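Local coordinates for protein cytochrome P450 (Zobellia galactanivorans, PDB 6G5O) that belongs to the cytochrome P450 family of haem proteins and holds a protoporphyrin IX containing iron within its mainly helical fold, at residues Q96-Y99 against Q100-T104; S119-V122 against V123-F126; N197-E201 against G202-T206; A42-Y45 against K46-Q49. One frame throughout, in Å; residues are numbered along the deposited sequence.

How the contacts relate
All four contacts are local, each formed within one unbroken run of chain, and they come in the order contact 4, contact 1, contact 2, contact 3. Contacts 1 and 2 follow each other along the chain: helix 97-117, which starts in contact 1, leads into strand 119-121 of contact 2, and their centres lie about 24 Å apart. Contact 4, where helix 35-43 passes to strand 48-49 of the five-stranded mixed sheet, is about 40 Å from contact 2 between centres, across the middle of the chain. Contact 3 is a separate two-stranded hairpin, about 27 Å from contact 4 between centres. No two contacts touch; each is a separate helix start, junction or turn of the P450 fold.

Contact 1. Residues Q96-Y99 against Q100-T104; sequences QAEY and QEKLT
Lys102 lies alongside Glu98, one helical turn back, and the two side chains point the same way. From CB outward, the lysine first follows backbone: CB is 3.7 Å from Tyr99 O, and CG comes to 3.5 Å from Glu98 O. CD keeps close to that same carbonyl, and CE then packs against Glu98 CG at 3.6 Å. The last torsion bends (chi4 -57°) and brings the ammonium no nearer the carboxylate than CE is: Lys102 NZ is 3.9 Å from Glu98 OE2. This is a long salt bridge, of the i to i+4 kind, probably a modest attraction on an exposed surface.

Backbone bonds give the evidence for an alpha-helical first turn. Gln96 is at the N-cap position, and its O accepts from Gln100 N at 3.2 Å, with an N-H...O angle of 172°. Glu101 N to Ala97 O, Lys102 N to Glu98 O and Leu103 N to Tyr99 O continue the i to i+4 series.

On the buried side, Tyr99 CE1 meets Leu103 CD2 at 4.5 Å, while Tyr99 OH is hydrogen-bonded to His335 ND1. Tyr99 and Leu103 pack on helix 122-139, and Leu103 also reaches Gln338 and Ile342 of helix 333-350, placing the start of helix 97-117 against both.

Contact 2. Residues S119-V122 against V123-F126; sequences SVEV and VTDF
Two torsions fold Glu121 back over the helix start that follows it: CG stands anti to the backbone N (chi1 -163°), and the bend at chi2 (-75°) swings the carboxylate toward Val123 and Thr124. Its oxygens divide the work. OE1 accepts from Thr124 N at 2.9 Å, on the syn side and somewhat out of the carboxylate plane, with a fairly straight N-H...O angle of 161°. OE2 takes Val123 N at 3.0 Å from above that plane. Thr124 OG1 adds a weak bond to OE1.

Glu121 is therefore the N-cap residue, and its carboxylate occupies two amides of the first turn that have no helical carbonyl before them. A negative group at this end would probably be favoured by the helix dipole. OE2 is also held by Ile378 N, so three bonds to backbone amides fix the rotation of the carboxylate.

The carboxylate also lies against the valine side chain: Val123 CB is 3.3 Å from Glu121 OE2. Behind the cap, Asp125 N bonds to Glu121 O at 3.0 Å, and Phe126 N reaches Val122 O at 3.2 Å from well above the carbonyl plane. The apolar contact is Val122 CG1 on Phe126 CB, at 4.3 Å.

Strand 119-121 forms an edge of the three-stranded antiparallel sheet, next to strand 369-384, whose Ile380 and Ile378 exchange backbone bonds with Val120 and Val122. Phe126 turns to Ile110, Val111 and Thr114 of helix 97-117 and to Ile233 of helix 223-238, so the junction joins sheet and helices.

Contact 3. Residues N197-E201 against G202-T206; sequences NSEFE and GRKLT
Backbone hydrogen bonds between Phe200 and Arg203 define a tight two-stranded hairpin. Phe200 N donates to Arg203 O at 2.9 Å, and Arg203 N returns to Phe200 O at 3.2 Å, from above the carbonyl plane. The type I' turn closes through Glu201 and Gly202, both with positive phi (50° and 73°). Leu205 N to Ser198 O extends the ladder past Glu199 and Lys204, the antiparallel non-hydrogen-bonded pair.

Polar side chains meet around the lysine. Lys204 bends at chi2 to bring NZ within 3.0 Å of Asn197 OD1, a hydrogen bond approaching from above the amide plane; Glu199 OE2, 3.7 Å from Lys204 NZ, adds a long salt bridge.

The aromatic contact lies on the face shared by Phe200 and Arg203. The two side chains run alongside each other, ring and guanidinium planes 39° apart, with Arg203 NH2 3.5 Å from Phe200 CD2. Arg203 NH1 donates to Lys204 O at 3.1 Å and also forms a salt bridge with Glu209, which would steady the guanidinium.

Apolar contact comes from Leu205 CD2, 3.8 Å from Phe200 CB. The hairpin joins helix 191-196 to helix 207-220, and Phe200 rests on Val79, Val82 and Ile86 of helix 79-92, its ring stacked with Tyr83.

Contact 4. Residues A42-Y45 against K46-Q49; sequences AHNY and KTFQ
Tyr45 lies alongside Lys46, the two side chains pointing the same way, and its ring atom CE1 packs against Lys46 CG at 3.8 Å. With CG of the tyrosine set between its own backbone N and carbonyl carbon (chi1 64°), the ring stays close beside the next peptide, with Tyr45 CD1 3.3 Å from Lys46 N.

Asn44 gathers the polar part of the turn. Its backbone O accepts from Phe48 N at 3.0 Å, with an N-H...O angle of 156°, the bond that brings the chain round. Asn44 OD1 takes a weak but straight bond from Thr47 N at 3.4 Å (172°). A water donates to the same OD1 at 2.8 Å and weakly accepts from Lys46 N, so it links the Asn44 side chain, weakly, to the Lys46 amide. The Asn44 amide crosses the threonine at a slant: Asn44 ND2 is 3.3 Å from Thr47 CB. Thr47 OG1 has a hydrogen-bond partner in Glu276 OE2.

Two CA-H...O contacts accompany the turn, Tyr45 CA to Phe48 O and the more bent Gln49 CA to Tyr45 O, each at 3.3 Å.

This turn carries the chain from helix 35-43 to strand 48-49, an outermost strand of the five-stranded mixed sheet. Gln49 pairs by backbone bonds with Val273 of strand 270-274; Phe48 covers Arg272 and Val274 there and Ile291 of strand 290-293, while Tyr45 meets His327 edge-to-face.

Contact 1. Residues Q96-Y99 against Q100-T104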
loop_
_atom_site.group_PDB
_atom_site.type_symbol
_atom_site.label_atom_id
_atom_site.label_comp_id
_atom_site.label_asym_id
_atom_site.label_seq_id
_atom_site.Cartn_x
_atom_site.Cartn_y
_atom_site.Cartn_z
ATOM N N GLN A 96 -12.516 -4.042 -14.920
ATOM C CA GLN A 96 -13.639 -3.787 -15.834
ATOM C C GLN A 96 -13.341 -2.526 -16.667
ATOM O O GLN A 96 -12.763 -1.565 -16.144
ATOM C CB GLN A 96 -14.922 -3.538 -15.050
ATOM C CG GLN A 96 -15.556 -4.754 -14.319
ATOM C CD GLN A 96 -16.612 -4.318 -13.238
ATOM O OE1 GLN A 96 -17.262 -5.159 -12.576
ATOM N NE2 GLN A 96 -16.768 -3.003 -13.056
ATOM N N ALA A 97 -13.771 -2.521 -17.927
ATOM C CA ALA A 97 -13.492 -1.396 -18.828
ATOM C C ALA A 97 -14.134 -0.116 -18.357
ATOM O O ALA A 97 -13.509 0.932 -18.416
ATOM C CB ALA A 97 -13.923 -1.724 -20.257
ATOM N N GLU A 98 -15.368 -0.196 -17.875
ATOM C CA GLU A 98 -16.114 1.018 -17.476
ATOM C C GLU A 98 -15.422 1.710 -16.319
ATOM O O GLU A 98 -15.266 2.938 -16.324
ATOM C CB GLU A 98 -17.562 0.668 -17.130
ATOM C CG GLU A 98 -18.387 1.834 -16.589
ATOM C CD GLU A 98 -19.860 1.497 -16.354
ATOM O OE1 GLU A 98 -20.230 0.292 -16.407
ATOM O OE2 GLU A 98 -20.661 2.446 -16.097
ATOM N N TYR A 99 -14.962 0.915 -15.351
ATOM C CA TYR A 99 -14.224 1.426 -14.189
ATOM C C TYR A 99 -12.936 2.109 -14.618
ATOM O O TYR A 99 -12.634 3.203 -14.162
ATOM C CB TYR A 99 -13.928 0.261 -13.252
ATOM C CG TYR A 99 -13.301 0.529 -11.888
ATOM C CD1 TYR A 99 -12.025 1.056 -11.746
ATOM C CD2 TYR A 99 -13.949 0.080 -10.722
ATOM C CE1 TYR A 99 -11.445 1.201 -10.493
ATOM C CE2 TYR A 99 -13.387 0.244 -9.485
ATOM C CZ TYR A 99 -12.151 0.789 -9.358
ATOM O OH TYR A 99 -11.604 0.926 -8.082
ATOM N N GLN A 100 -12.154 1.455 -15.459
ATOM C CA GLN A 100 -10.934 2.059 -15.978
ATOM C C GLN A 100 -11.159 3.334 -16.795
ATOM O O GLN A 100 -10.277 4.204 -16.782
ATOM C CB GLN A 100 -10.070 1.064 -16.781
ATOM C CG GLN A 100 -9.366 0.086 -15.860
ATOM C CD GLN A 100 -8.461 -0.917 -16.528
ATOM O OE1 GLN A 100 -7.725 -0.596 -17.490
ATOM N NE2 GLN A 100 -8.469 -2.142 -16.003
ATOM N N GLU A 101 -12.279 3.442 -17.514
ATOM C CA GLU A 101 -12.577 4.698 -18.261
ATOM C C GLU A 101 -12.798 5.874 -17.319
ATOM O O GLU A 101 -12.322 6.991 -17.581
ATOM C CB GLU A 101 -13.861 4.591 -19.077
ATOM C CG GLU A 101 -13.723 3.966 -20.434
ATOM C CD GLU A 101 -15.007 3.307 -20.914
ATOM O OE1 GLU A 101 -16.122 3.690 -20.469
ATOM O OE2 GLU A 101 -14.875 2.380 -21.735
ATOM N N LYS A 102 -13.575 5.635 -16.253
ATOM C CA LYS A 102 -13.816 6.687 -15.282
ATOM C C LYS A 102 -12.530 7.129 -14.610
ATOM O O LYS A 102 -12.326 8.329 -14.322
ATOM C CB LYS A 102 -14.779 6.225 -14.218
ATOM C CG LYS A 102 -16.178 5.942 -14.700
ATOM C CD LYS A 102 -16.833 5.021 -13.680
ATOM C CE LYS A 102 -18.179 4.491 -14.113
ATOM N NZ LYS A 102 -19.127 5.584 -14.438
ATOM N N LEU A 103 -11.683 6.151 -14.309
ATOM C CA LEU A 103 -10.420 6.429 -13.661
ATOM C C LEU A 103 -9.435 7.156 -14.631
ATOM O O LEU A 103 -8.675 8.005 -14.225
ATOM C CB LEU A 103 -9.842 5.131 -13.145
ATOM C CG LEU A 103 -8.523 5.146 -12.413
ATOM C CD1 LEU A 103 -8.612 6.070 -11.196
ATOM C CD2 LEU A 103 -8.114 3.731 -12.018
ATOM N N THR A 104 -9.458 6.788 -15.887
ATOM C CA THR A 104 -8.679 7.498 -16.907
ATOM C C THR A 104 -9.124 8.948 -16.976
ATOM O O THR A 104 -8.287 9.846 -16.925
ATOM C CB THR A 104 -8.784 6.814 -18.280
ATOM O OG1 THR A 104 -8.325 5.459 -18.137
ATOM C CG2 THR A 104 -7.929 7.549 -19.342
#

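Contact 2. Residues S119-V122 against V123-F126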
loop_
_atom_site.group_PDB
_atom_site.type_symbol
_atom_site.label_atom_id
_atom_site.label_comp_id
_atom_site.label_asym_id
_atom_site.label_seq_id
_atom_site.Cartn_x
_atom_site.Cartn_y
_atom_site.Cartn_z
ATOM N N SER A 119 3.089 24.603 -11.387
ATOM C CA SER A 119 3.792 24.028 -10.252
ATOM C C SER A 119 2.826 23.719 -9.087
ATOM O O SER A 119 1.980 24.544 -8.764
ATOM C CB SER A 119 4.849 25.001 -9.789
ATOM O OG SER A 119 5.344 24.643 -8.505
ATOM N N VAL A 120 2.968 22.538 -8.472
ATOM C CA VAL A 120 2.082 22.093 -7.390
ATOM C C VAL A 120 2.816 21.352 -6.309
ATOM O O VAL A 120 3.913 20.855 -6.513
ATOM C CB VAL A 120 0.945 21.171 -7.895
ATOM C CG1 VAL A 120 -0.069 21.953 -8.719
ATOM C CG2 VAL A 120 1.476 20.013 -8.731
ATOM N N GLU A 121 2.217 21.304 -5.137
ATOM C CA GLU A 121 2.748 20.481 -4.088
ATOM C C GLU A 121 2.138 19.085 -4.317
ATOM O O GLU A 121 0.958 18.877 -4.071
ATOM C CB GLU A 121 2.433 21.045 -2.692
ATOM C CG GLU A 121 3.321 20.446 -1.597
ATOM C CD GLU A 121 2.900 19.023 -1.235
ATOM O OE1 GLU A 121 1.752 18.838 -0.772
ATOM O OE2 GLU A 121 3.704 18.082 -1.422
ATOM N N VAL A 122 2.960 18.138 -4.769
ATOM C CA VAL A 122 2.471 16.824 -5.227
ATOM C C VAL A 122 1.747 15.996 -4.156
ATOM O O VAL A 122 0.704 15.424 -4.428
ATOM C CB VAL A 122 3.606 15.996 -5.849
ATOM C CG1 VAL A 122 3.155 14.570 -6.168
ATOM C CG2 VAL A 122 4.088 16.672 -7.125
ATOM N N VAL A 123 2.280 15.938 -2.948
ATOM C CA VAL A 123 1.693 15.070 -1.932
ATOM C C VAL A 123 0.212 15.376 -1.657
ATOM O O VAL A 123 -0.629 14.467 -1.753
ATOM C CB VAL A 123 2.461 15.110 -0.615
ATOM C CG1 VAL A 123 1.786 14.240 0.437
ATOM C CG2 VAL A 123 3.845 14.590 -0.850
ATOM N N THR A 124 -0.101 16.643 -1.344
ATOM C CA THR A 124 -1.473 17.068 -1.006
ATOM C C THR A 124 -2.328 17.497 -2.207
ATOM O O THR A 124 -3.471 17.040 -2.350
ATOM C CB THR A 124 -1.442 18.182 0.050
ATOM O OG1 THR A 124 -0.756 17.675 1.190
ATOM C CG2 THR A 124 -2.847 18.609 0.482
ATOM N N ASP A 125 -1.779 18.347 -3.070
ATOM C CA ASP A 125 -2.543 18.889 -4.196
ATOM C C ASP A 125 -2.734 17.907 -5.343
ATOM O O ASP A 125 -3.591 18.131 -6.195
ATOM C CB ASP A 125 -1.875 20.159 -4.784
ATOM C CG ASP A 125 -1.704 21.306 -3.754
ATOM O OD1 ASP A 125 -2.214 21.232 -2.599
ATOM O OD2 ASP A 125 -1.022 22.290 -4.135
ATOM N N PHE A 126 -1.927 16.854 -5.409
ATOM C CA PHE A 126 -2.014 15.917 -6.532
ATOM C C PHE A 126 -2.303 14.474 -6.035
ATOM O O PHE A 126 -3.314 13.921 -6.357
ATOM C CB PHE A 126 -0.737 15.986 -7.392
ATOM C CG PHE A 126 -0.800 15.154 -8.635
ATOM C CD1 PHE A 126 -0.715 13.776 -8.569
ATOM C CD2 PHE A 126 -0.950 15.744 -9.865
ATOM C CE1 PHE A 126 -0.794 13.005 -9.708
ATOM C CE2 PHE A 126 -1.021 14.985 -11.009
ATOM C CZ PHE A 126 -0.940 13.606 -10.921
#

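Contact 3. Residues N197-E201 against G202-T206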
loop_
_atom_site.group_PDB
_atom_site.type_symbol
_atom_site.label_atom_id
_atom_site.label_comp_id
_atom_site.label_asym_id
_atom_site.label_seq_id
_atom_site.Cartn_x
_atom_site.Cartn_y
_atom_site.Cartn_z
ATOM N N ASN A 197 -25.098 -7.289 2.948
ATOM C CA ASN A 197 -25.868 -8.327 2.295
ATOM C C ASN A 197 -25.049 -9.572 1.922
ATOM O O ASN A 197 -25.594 -10.496 1.394
ATOM C CB ASN A 197 -26.502 -7.713 1.035
ATOM C CG ASN A 197 -27.662 -8.507 0.508
ATOM O OD1 ASN A 197 -28.576 -8.883 1.259
ATOM N ND2 ASN A 197 -27.653 -8.739 -0.796
ATOM N N SER A 198 -23.752 -9.615 2.182
ATOM C CA SER A 198 -22.953 -10.794 1.853
ATOM C C SER A 198 -23.014 -11.845 2.967
ATOM O O SER A 198 -23.340 -11.535 4.100
ATOM C CB SER A 198 -21.496 -10.411 1.634
ATOM O OG SER A 198 -21.411 -9.345 0.752
ATOM N N GLU A 199 -22.631 -13.075 2.643
ATOM C CA GLU A 199 -22.835 -14.205 3.555
ATOM C C GLU A 199 -21.583 -14.961 3.900
ATOM O O GLU A 199 -20.770 -15.255 3.022
ATOM C CB GLU A 199 -23.824 -15.183 2.949
ATOM C CG GLU A 199 -25.121 -14.511 2.571
ATOM C CD GLU A 199 -26.230 -15.496 2.308
ATOM O OE1 GLU A 199 -25.912 -16.634 1.852
ATOM O OE2 GLU A 199 -27.404 -15.107 2.566
ATOM N N PHE A 200 -21.473 -15.262 5.195
ATOM C CA PHE A 200 -20.408 -16.017 5.777
ATOM C C PHE A 200 -21.099 -17.275 6.258
ATOM O O PHE A 200 -21.801 -17.236 7.280
ATOM C CB PHE A 200 -19.881 -15.231 6.983
ATOM C CG PHE A 200 -18.734 -15.858 7.696
ATOM C CD1 PHE A 200 -17.449 -15.680 7.228
ATOM C CD2 PHE A 200 -18.930 -16.614 8.850
ATOM C CE1 PHE A 200 -16.364 -16.249 7.887
ATOM C CE2 PHE A 200 -17.857 -17.187 9.502
ATOM C CZ PHE A 200 -16.568 -16.994 9.026
ATOM N N GLU A 201 -20.912 -18.380 5.569
ATOM C CA GLU A 201 -21.508 -19.661 5.981
ATOM C C GLU A 201 -23.004 -19.499 6.260
ATOM O O GLU A 201 -23.508 -19.780 7.355
ATOM C CB GLU A 201 -20.743 -20.277 7.168
ATOM C CG GLU A 201 -19.446 -20.954 6.715
ATOM C CD GLU A 201 -18.447 -21.254 7.838
ATOM O OE1 GLU A 201 -18.803 -21.103 9.044
ATOM O OE2 GLU A 201 -17.292 -21.623 7.492
ATOM N N GLY A 202 -23.689 -18.973 5.255
ATOM C CA GLY A 202 -25.122 -18.798 5.293
ATOM C C GLY A 202 -25.760 -17.717 6.159
ATOM O O GLY A 202 -26.964 -17.593 6.129
ATOM N N ARG A 203 -24.998 -16.959 6.955
ATOM C CA ARG A 203 -25.563 -15.769 7.611
ATOM C C ARG A 203 -24.930 -14.453 7.118
ATOM O O ARG A 203 -23.765 -14.402 6.699
ATOM C CB ARG A 203 -25.468 -15.853 9.134
ATOM C CG ARG A 203 -24.070 -16.016 9.665
ATOM C CD ARG A 203 -23.787 -15.165 10.887
ATOM N NE ARG A 203 -22.358 -15.240 11.206
ATOM C CZ ARG A 203 -21.455 -14.277 11.018
ATOM N NH1 ARG A 203 -21.808 -13.095 10.543
ATOM N NH2 ARG A 203 -20.187 -14.481 11.375
ATOM N N LYS A 204 -25.707 -13.382 7.240
ATOM C CA LYS A 204 -25.271 -12.083 6.796
ATOM C C LYS A 204 -24.158 -11.627 7.708
ATOM O O LYS A 204 -24.122 -11.979 8.871
ATOM C CB LYS A 204 -26.401 -11.063 6.821
ATOM C CG LYS A 204 -27.602 -11.413 5.965
ATOM C CD LYS A 204 -27.370 -11.455 4.446
ATOM C CE LYS A 204 -28.697 -11.139 3.726
ATOM N NZ LYS A 204 -28.759 -11.697 2.346
ATOM N N LEU A 205 -23.231 -10.851 7.166
ATOM C CA LEU A 205 -22.158 -10.262 7.974
ATOM C C LEU A 205 -22.800 -9.293 8.950
ATOM O O LEU A 205 -23.799 -8.664 8.602
ATOM C CB LEU A 205 -21.117 -9.547 7.100
ATOM C CG LEU A 205 -20.287 -10.370 6.105
ATOM C CD1 LEU A 205 -19.309 -9.531 5.304
ATOM C CD2 LEU A 205 -19.540 -11.477 6.816
ATOM N N THR A 206 -22.270 -9.227 10.173
ATOM C CA THR A 206 -22.673 -8.221 11.135
ATOM C C THR A 206 -22.007 -6.881 10.828
ATOM O O THR A 206 -21.037 -6.802 10.087
ATOM C CB THR A 206 -22.187 -8.571 12.549
ATOM O OG1 THR A 206 -20.759 -8.611 12.537
ATOM C CG2 THR A 206 -22.752 -9.935 13.038
#

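Contact 4. Residues A42-Y45 against K46-Q49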
loop_
_atom_site.group_PDB
_atom_site.type_symbol
_atom_site.label_atom_id
_atom_site.label_comp_id
_atom_site.label_asym_id
_atom_site.label_seq_id
_atom_site.Cartn_x
_atom_site.Cartn_y
_atom_site.Cartn_z
ATOM N N ALA A 42 6.049 -15.694 5.726
ATOM C CA ALA A 42 4.698 -15.279 5.279
ATOM C C ALA A 42 3.775 -16.452 4.975
ATOM O O ALA A 42 2.576 -16.366 5.194
ATOM C CB ALA A 42 4.783 -14.378 4.048
ATOM N N HIS A 43 4.313 -17.516 4.405
ATOM C CA HIS A 43 3.530 -18.697 4.107
ATOM C C HIS A 43 3.188 -19.530 5.373
ATOM O O HIS A 43 2.204 -20.262 5.400
ATOM C CB HIS A 43 4.269 -19.545 3.082
ATOM C CG HIS A 43 3.539 -20.786 2.677
ATOM N ND1 HIS A 43 2.384 -20.761 1.925
ATOM C CD2 HIS A 43 3.793 -22.093 2.928
ATOM C CE1 HIS A 43 1.963 -21.997 1.721
ATOM N NE2 HIS A 43 2.795 -22.826 2.326
ATOM N N ASN A 44 3.986 -19.396 6.420
ATOM C CA ASN A 44 3.851 -20.262 7.599
ATOM C C ASN A 44 3.068 -19.522 8.691
ATOM O O ASN A 44 3.651 -18.942 9.625
ATOM C CB ASN A 44 5.232 -20.692 8.089
ATOM C CG ASN A 44 5.170 -21.606 9.320
ATOM O OD1 ASN A 44 4.114 -22.130 9.677
ATOM N ND2 ASN A 44 6.302 -21.764 9.981
ATOM N N TYR A 45 1.752 -19.528 8.527
ATOM C CA TYR A 45 0.818 -18.787 9.413
ATOM C C TYR A 45 0.627 -19.454 10.785
ATOM O O TYR A 45 0.217 -18.796 11.724
ATOM C CB TYR A 45 -0.560 -18.617 8.756
ATOM C CG TYR A 45 -1.284 -19.928 8.508
ATOM C CD1 TYR A 45 -2.119 -20.480 9.496
ATOM C CD2 TYR A 45 -1.108 -20.637 7.319
ATOM C CE1 TYR A 45 -2.777 -21.664 9.289
ATOM C CE2 TYR A 45 -1.761 -21.838 7.103
ATOM C CZ TYR A 45 -2.591 -22.342 8.109
ATOM O OH TYR A 45 -3.252 -23.532 7.925
ATOM N N LYS A 46 0.891 -20.756 10.855
ATOM C CA LYS A 46 0.817 -21.503 12.121
ATOM C C LYS A 46 1.844 -21.005 13.131
ATOM O O LYS A 46 1.502 -20.654 14.275
ATOM C CB LYS A 46 0.977 -22.990 11.881
ATOM C CG LYS A 46 -0.336 -23.631 11.441
ATOM C CD LYS A 46 -0.432 -25.085 11.877
ATOM C CE LYS A 46 0.109 -26.000 10.797
ATOM N NZ LYS A 46 -0.950 -26.288 9.790
ATOM N N THR A 47 3.095 -20.909 12.694
ATOM C CA THR A 47 4.144 -20.359 13.544
ATOM C C THR A 47 4.078 -18.824 13.626
ATOM O O THR A 47 4.242 -18.257 14.701
ATOM C CB THR A 47 5.515 -20.788 13.043
ATOM O OG1 THR A 47 5.570 -22.216 12.922
ATOM C CG2 THR A 47 6.601 -20.293 13.962
ATOM N N PHE A 48 3.839 -18.153 12.497
ATOM C CA PHE A 48 3.791 -16.674 12.466
ATOM C C PHE A 48 2.363 -16.177 12.120
ATOM O O PHE A 48 1.985 -16.036 10.924
ATOM C CB PHE A 48 4.835 -16.141 11.461
ATOM C CG PHE A 48 6.222 -16.692 11.670
ATOM C CD1 PHE A 48 7.027 -16.198 12.698
ATOM C CD2 PHE A 48 6.727 -17.687 10.840
ATOM C CE1 PHE A 48 8.302 -16.704 12.900
ATOM C CE2 PHE A 48 8.007 -18.190 11.017
ATOM C CZ PHE A 48 8.791 -17.705 12.055
ATOM N N GLN A 49 1.572 -15.939 13.171
ATOM C CA GLN A 49 0.139 -15.753 13.020
ATOM C C GLN A 49 -0.250 -14.296 12.784
ATOM O O GLN A 49 0.480 -13.382 13.207
ATOM C CB GLN A 49 -0.604 -16.338 14.221
ATOM C CG GLN A 49 -0.989 -15.355 15.309
ATOM C CD GLN A 49 -1.669 -16.052 16.502
ATOM O OE1 GLN A 49 -2.296 -17.118 16.376
ATOM N NE2 GLN A 49 -1.521 -15.461 17.658
HETATM O O HOH W 1 1.705 -23.049 8.507
#